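Local coordinates for protein glyoxalase-related enzyme, AraC type (Clostridium phytofermentans, PDB 3BT3) that is of unknown function, but belongs to the glyoxalase-related VOC superfamily and may serve as a ligand-binding domain in an AraC-type transcription regulator, at residues A[26-31]-A[82-87]; A[33-38]-A[132-137]. All coordinates share one frame; numbering follows the deposited sequence.

How the interactions relate
Both contacts hang on one short run of chain, a strand and the helix after it: interaction 1 pairs strand 26-29 with strand 81-85 at the margin of one four-stranded sheet, and interaction 2 ties helix 32-41, which follows strand 26-29 directly, to the turn between strands 126-132 and 138-144 of the other sheet. Each is partly buried, with an exposed lysine, Lys-30 or Lys-34, on the solvent side. Backbone bonds and apolar side chains dominate interaction 1; interaction 2 relies on hydroxyl, carboxylate and ammonium groups plus one indole face. They meet directly, since Tyr-27 OH lies 2.7 Å from Asp-135 OD1 and Thr-29 OG1 2.8 Å from Thr-35 OG1, both probable hydrogen bonds.

Interaction 1 (A[26-31]-A[82-87])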
loop_
_atom_site.group_PDB
_atom_site.type_symbol
_atom_site.label_atom_id
_atom_site.label_comp_id
_atom_site.label_asym_id
_atom_site.label_seq_id
_atom_site.Cartn_x
_atom_site.Cartn_y
_atom_site.Cartn_z
ATOM N N VAL A 26 -1.654 -3.548 -0.415
ATOM C CA VAL A 26 -2.243 -4.837 -0.764
ATOM C C VAL A 26 -1.672 -5.370 -2.073
ATOM O O VAL A 26 -1.276 -4.600 -2.947
ATOM C CB VAL A 26 -3.765 -4.746 -0.910
ATOM C CG1 VAL A 26 -4.383 -4.430 0.441
ATOM C CG2 VAL A 26 -4.130 -3.695 -1.965
ATOM N N TYR A 27 -1.642 -6.688 -2.209
ATOM C CA TYR A 27 -1.094 -7.329 -3.402
ATOM C C TYR A 27 -1.899 -8.605 -3.697
ATOM O O TYR A 27 -2.082 -9.443 -2.819
ATOM C CB TYR A 27 0.371 -7.658 -3.126
ATOM C CG TYR A 27 1.153 -8.217 -4.282
ATOM C CD1 TYR A 27 2.185 -7.480 -4.870
ATOM C CD2 TYR A 27 0.894 -9.500 -4.766
ATOM C CE1 TYR A 27 2.943 -8.016 -5.908
ATOM C CE2 TYR A 27 1.640 -10.040 -5.797
ATOM C CZ TYR A 27 2.663 -9.297 -6.364
ATOM O OH TYR A 27 3.411 -9.845 -7.373
ATOM N N PHE A 28 -2.382 -8.763 -4.920
ATOM C CA PHE A 28 -3.170 -9.950 -5.232
ATOM C C PHE A 28 -2.426 -10.994 -6.050
ATOM O O PHE A 28 -1.663 -10.662 -6.944
ATOM C CB PHE A 28 -4.468 -9.527 -5.929
ATOM C CG PHE A 28 -5.349 -8.683 -5.062
ATOM C CD1 PHE A 28 -6.210 -9.270 -4.141
ATOM C CD2 PHE A 28 -5.236 -7.297 -5.082
ATOM C CE1 PHE A 28 -6.938 -8.484 -3.242
ATOM C CE2 PHE A 28 -5.952 -6.510 -4.194
ATOM C CZ PHE A 28 -6.807 -7.104 -3.270
ATOM N N THR A 29 -2.650 -12.264 -5.734
ATOM C CA THR A 29 -1.977 -13.346 -6.445
ATOM C C THR A 29 -2.803 -14.620 -6.566
ATOM O O THR A 29 -3.539 -14.982 -5.649
ATOM C CB THR A 29 -0.620 -13.706 -5.766
ATOM O OG1 THR A 29 -0.055 -14.870 -6.382
ATOM C CG2 THR A 29 -0.824 -13.989 -4.296
ATOM N N LYS A 30 -2.658 -15.298 -7.704
ATOM C CA LYS A 30 -3.356 -16.560 -7.968
ATOM C C LYS A 30 -2.614 -17.757 -7.361
ATOM O O LYS A 30 -3.196 -18.820 -7.187
ATOM C CB LYS A 30 -3.529 -16.778 -9.474
ATOM C CG LYS A 30 -4.447 -15.774 -10.148
ATOM C CD LYS A 30 -5.833 -15.750 -9.499
ATOM C CE LYS A 30 -6.572 -17.076 -9.670
ATOM N NZ LYS A 30 -6.865 -17.388 -11.106
ATOM N N ASP A 31 -1.330 -17.579 -7.051
ATOM C CA ASP A 31 -0.522 -18.634 -6.442
ATOM C C ASP A 31 0.484 -18.003 -5.469
ATOM O O ASP A 31 1.625 -17.705 -5.820
ATOM C CB ASP A 31 0.196 -19.458 -7.522
ATOM C CG ASP A 31 0.787 -20.763 -6.969
ATOM O OD1 ASP A 31 1.239 -21.607 -7.778
ATOM O OD2 ASP A 31 0.802 -20.950 -5.729
ATOM N N HIS A 82 0.468 -7.108 1.986
ATOM C CA HIS A 82 -0.484 -8.105 2.456
ATOM C C HIS A 82 -0.777 -8.868 1.173
ATOM O O HIS A 82 -0.967 -8.249 0.134
ATOM C CB HIS A 82 -1.783 -7.465 2.946
ATOM C CG HIS A 82 -1.666 -6.775 4.266
ATOM N ND1 HIS A 82 -1.653 -5.401 4.393
ATOM C CD2 HIS A 82 -1.568 -7.272 5.523
ATOM C CE1 HIS A 82 -1.552 -5.083 5.672
ATOM N NE2 HIS A 82 -1.500 -6.199 6.377
ATOM N N LEU A 83 -0.791 -10.193 1.233
ATOM C CA LEU A 83 -1.070 -11.002 0.046
ATOM C C LEU A 83 -2.436 -11.679 0.161
ATOM O O LEU A 83 -2.714 -12.368 1.148
ATOM C CB LEU A 83 0.012 -12.070 -0.133
ATOM C CG LEU A 83 1.471 -11.579 -0.124
ATOM C CD1 LEU A 83 2.416 -12.766 0.045
ATOM C CD2 LEU A 83 1.779 -10.837 -1.408
ATOM N N PHE A 84 -3.275 -11.470 -0.854
ATOM C CA PHE A 84 -4.620 -12.039 -0.934
ATOM C C PHE A 84 -4.760 -12.824 -2.242
ATOM O O PHE A 84 -4.114 -12.498 -3.239
ATOM C CB PHE A 84 -5.674 -10.922 -0.937
ATOM C CG PHE A 84 -5.671 -10.075 0.295
ATOM C CD1 PHE A 84 -6.261 -10.531 1.473
ATOM C CD2 PHE A 84 -5.064 -8.826 0.290
ATOM C CE1 PHE A 84 -6.247 -9.750 2.634
ATOM C CE2 PHE A 84 -5.044 -8.040 1.443
ATOM C CZ PHE A 84 -5.636 -8.506 2.619
ATOM N N LYS A 85 -5.617 -13.843 -2.244
ATOM C CA LYS A 85 -5.846 -14.638 -3.448
ATOM C C LYS A 85 -6.683 -13.806 -4.420
ATOM O O LYS A 85 -7.688 -13.211 -4.029
ATOM C CB LYS A 85 -6.605 -15.923 -3.114
ATOM C CG LYS A 85 -6.151 -17.127 -3.919
ATOM C CD LYS A 85 -7.303 -17.859 -4.589
ATOM C CE LYS A 85 -8.202 -18.547 -3.592
ATOM N NZ LYS A 85 -7.438 -19.523 -2.781
ATOM N N GLY A 86 -6.264 -13.756 -5.683
ATOM C CA GLY A 86 -7.007 -13.000 -6.674
ATOM C C GLY A 86 -6.205 -12.679 -7.919
ATOM O O GLY A 86 -5.041 -13.058 -8.028
ATOM N N GLU A 87 -6.826 -11.980 -8.864
ATOM C CA GLU A 87 -6.141 -11.602 -10.094
ATOM C C GLU A 87 -5.019 -10.614 -9.795
ATOM O O GLU A 87 -5.234 -9.596 -9.139
ATOM C CB GLU A 87 -7.119 -10.968 -11.092
ATOM C CG GLU A 87 -7.996 -11.961 -11.840
ATOM C CD GLU A 87 -7.191 -12.964 -12.674
ATOM O OE1 GLU A 87 -6.247 -12.545 -13.385
ATOM O OE2 GLU A 87 -7.517 -14.172 -12.623
#
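Phe-28 and Phe-84 pair across two parallel strands, with Val-26 and His-82 on the same face of the sheet. Phe-28 CB lies 3.3 Å from Glu-87 O, where segment 82-87 runs on after its strand has ended. With CG anti to the carbonyl carbon (chi1 -63°), the ring leans over the neighbouring strand, and the adjoining CD1 and CE1, one flank of the ring, both rest against Phe-84 CB, 3.6 Å away. The two rings lie oblique to one another, planes at 32°. Beyond this flank the Phe-28 side chain also packs on Val-92 of the second subunit. Val-26 CG1 meets the edge of the Phe-84 ring at CE2, 3.8 Å away.

Between the strands, Phe-84 N donates to Tyr-27 O and Thr-29 N to Phe-84 O (2.9 Å); the bond from Tyr-27 N to His-82 O is weak. Gly-86 N reaches Thr-29 O from above the carbonyl plane, as the pairing gives way to loop. On the other face Tyr-27 CD2 packs against Leu-83 CD2 at 3.7 Å. At the solvent side, Lys-30 bends over Gly-86 O, and its NZ forms a long salt bridge of 3.6 Å with Glu-87 OE2.

Strand 26-29 is outermost in its sheet within the chain, with strand 58-64 beyond 81-85. Helix 32-41 covers Leu-83, while Phe-95 of the second subunit meets the rings of His-82 and Phe-84 edge-to-face and packs on Val-26.

Interaction 2 (A[33-38]-A[132-137]); sequences DKTVKW and TTTDGC
Trp-38 lays one face of its indole on the backbone of Thr-133 and Thr-134, while Lys-34 and Thr-35, earlier on the same helix, take hold of the polar groups of the turn. Thr-133 CA sits over the six-membered ring in a CH-pi contact, 3.8 Å from its centroid and 21° off the normal, and Thr-133 CG2 touches CZ3 and CH2. Over the same face, nearer the pyrrole side, is Thr-134 N; Thr-134 CB meets CD1 at 3.6 Å. The indole gets there because Trp-38 CG is anti to the backbone N (chi1 -177°), which carries the ring off the helix toward the turn.

Lys-34 starts out extended and then bends at its last two torsions, bringing NZ back to Thr-134 OG1, to which it donates at 2.8 Å. The same ammonium forms a long salt bridge with Asp-135 OD2, 3.9 Å away. Thr-35 OG1 donates to Asp-135 OD1 at 2.6 Å, using the syn lone pair of that oxygen.

Behind these groups stands the type I turn from Thr-133 to Gly-136, closed by Gly-136 N to Thr-133 O. Thr-133 OG1 accepts from Asp-135 N (3.1 Å) in an ST turn, which ties down the backbone of Asp-135 and so should help position its carboxylate. Further out, the hydroxyl of Tyr-27 serves Thr-133 OG1 as well as Asp-135 OD1, and Trp-113 meets the Trp-38 ring edge-to-face.

Asp-135 OD1 thus takes two hydroxyl partners, while OD2 has the ammonium group of Lys-34 only at long range; together they would be expected to stabilise a negative carboxylate. The bond from Thr-35 ties the helix to the turn between two strands of the other sheet.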
loop_
_atom_site.group_PDB
_atom_site.type_symbol
_atom_site.label_atom_id
_atom_site.label_comp_id
_atom_site.label_asym_id
_atom_site.label_seq_id
_atom_site.Cartn_x
_atom_site.Cartn_y
_atom_site.Cartn_z
ATOM N N ASP A 33 2.356 -19.068 -2.872
ATOM C CA ASP A 33 3.658 -19.682 -2.671
ATOM C C ASP A 33 4.685 -19.213 -3.694
ATOM O O ASP A 33 5.804 -18.840 -3.327
ATOM C CB ASP A 33 3.531 -21.198 -2.731
ATOM C CG ASP A 33 3.015 -21.783 -1.436
ATOM O OD1 ASP A 33 3.790 -21.817 -0.456
ATOM O OD2 ASP A 33 1.836 -22.198 -1.395
ATOM N N LYS A 34 4.309 -19.217 -4.973
ATOM C CA LYS A 34 5.230 -18.784 -6.020
ATOM C C LYS A 34 5.597 -17.305 -5.843
ATOM O O LYS A 34 6.747 -16.917 -6.063
ATOM C CB LYS A 34 4.622 -19.019 -7.415
ATOM C CG LYS A 34 5.511 -18.532 -8.566
ATOM C CD LYS A 34 5.011 -18.989 -9.936
ATOM C CE LYS A 34 3.815 -18.178 -10.413
ATOM N NZ LYS A 34 4.173 -16.759 -10.727
ATOM N N THR A 35 4.618 -16.492 -5.442
ATOM C CA THR A 35 4.830 -15.063 -5.224
ATOM C C THR A 35 5.797 -14.841 -4.070
ATOM O O THR A 35 6.714 -14.030 -4.160
ATOM C CB THR A 35 3.510 -14.359 -4.906
ATOM O OG1 THR A 35 2.662 -14.428 -6.056
ATOM C CG2 THR A 35 3.743 -12.896 -4.527
ATOM N N VAL A 36 5.593 -15.587 -2.994
ATOM C CA VAL A 36 6.451 -15.492 -1.822
ATOM C C VAL A 36 7.882 -15.948 -2.131
ATOM O O VAL A 36 8.842 -15.371 -1.618
ATOM C CB VAL A 36 5.875 -16.344 -0.668
ATOM C CG1 VAL A 36 6.926 -16.591 0.388
ATOM C CG2 VAL A 36 4.686 -15.641 -0.059
ATOM N N LYS A 37 8.024 -16.980 -2.958
ATOM C CA LYS A 37 9.347 -17.489 -3.305
ATOM C C LYS A 37 10.081 -16.449 -4.131
ATOM O O LYS A 37 11.297 -16.289 -4.020
ATOM C CB LYS A 37 9.237 -18.801 -4.086
ATOM C CG LYS A 37 9.093 -20.019 -3.196
ATOM C CD LYS A 37 8.764 -21.277 -3.995
ATOM C CE LYS A 37 8.868 -22.549 -3.138
ATOM N NZ LYS A 37 7.965 -22.541 -1.940
ATOM N N TRP A 38 9.326 -15.722 -4.944
ATOM C CA TRP A 38 9.911 -14.697 -5.781
ATOM C C TRP A 38 10.435 -13.562 -4.895
ATOM O O TRP A 38 11.591 -13.139 -5.032
ATOM C CB TRP A 38 8.871 -14.168 -6.767
ATOM C CG TRP A 38 9.429 -13.163 -7.701
ATOM C CD1 TRP A 38 10.109 -13.406 -8.862
ATOM C CD2 TRP A 38 9.417 -11.747 -7.530
ATOM N NE1 TRP A 38 10.526 -12.226 -9.425
ATOM C CE2 TRP A 38 10.115 -11.188 -8.626
ATOM C CE3 TRP A 38 8.884 -10.892 -6.559
ATOM C CZ2 TRP A 38 10.302 -9.807 -8.771
ATOM C CZ3 TRP A 38 9.068 -9.517 -6.705
ATOM C CH2 TRP A 38 9.772 -8.991 -7.805
ATOM N N THR A 132 9.360 -5.866 -12.527
ATOM C CA THR A 132 8.136 -6.573 -12.852
ATOM C C THR A 132 8.197 -7.845 -12.015
ATOM O O THR A 132 9.202 -8.551 -12.053
ATOM C CB THR A 132 8.091 -6.950 -14.333
ATOM O OG1 THR A 132 8.175 -5.764 -15.132
ATOM C CG2 THR A 132 6.796 -7.688 -14.647
ATOM N N THR A 133 7.143 -8.133 -11.253
ATOM C CA THR A 133 7.142 -9.326 -10.408
ATOM C C THR A 133 6.778 -10.562 -11.199
ATOM O O THR A 133 6.418 -10.472 -12.372
ATOM C CB THR A 133 6.138 -9.215 -9.240
ATOM O OG1 THR A 133 4.791 -9.252 -9.743
ATOM C CG2 THR A 133 6.363 -7.936 -8.484
ATOM N N THR A 134 6.860 -11.715 -10.540
ATOM C CA THR A 134 6.533 -12.993 -11.170
ATOM C C THR A 134 5.054 -13.023 -11.521
ATOM O O THR A 134 4.619 -13.853 -12.308
ATOM C CB THR A 134 6.833 -14.201 -10.230
ATOM O OG1 THR A 134 6.654 -15.427 -10.948
ATOM C CG2 THR A 134 5.883 -14.210 -9.041
ATOM N N ASP A 135 4.287 -12.113 -10.931
ATOM C CA ASP A 135 2.854 -12.055 -11.178
ATOM C C ASP A 135 2.478 -11.022 -12.226
ATOM O O ASP A 135 1.321 -10.929 -12.617
ATOM C CB ASP A 135 2.122 -11.750 -9.870
ATOM C CG ASP A 135 2.344 -12.821 -8.823
ATOM O OD1 ASP A 135 2.866 -12.513 -7.729
ATOM O OD2 ASP A 135 2.000 -13.986 -9.105
ATOM N N GLY A 136 3.455 -10.234 -12.666
ATOM C CA GLY A 136 3.180 -9.221 -13.668
ATOM C C GLY A 136 3.045 -7.783 -13.184
ATOM O O GLY A 136 3.111 -6.871 -14.002
ATOM N N CYS A 137 2.861 -7.561 -11.884
ATOM C CA CYS A 137 2.724 -6.199 -11.368
ATOM C C CYS A 137 4.048 -5.480 -11.441
ATOM O O CYS A 137 5.113 -6.104 -11.525
ATOM C CB CYS A 137 2.306 -6.158 -9.896
ATOM S SG CYS A 137 1.408 -7.547 -9.289
#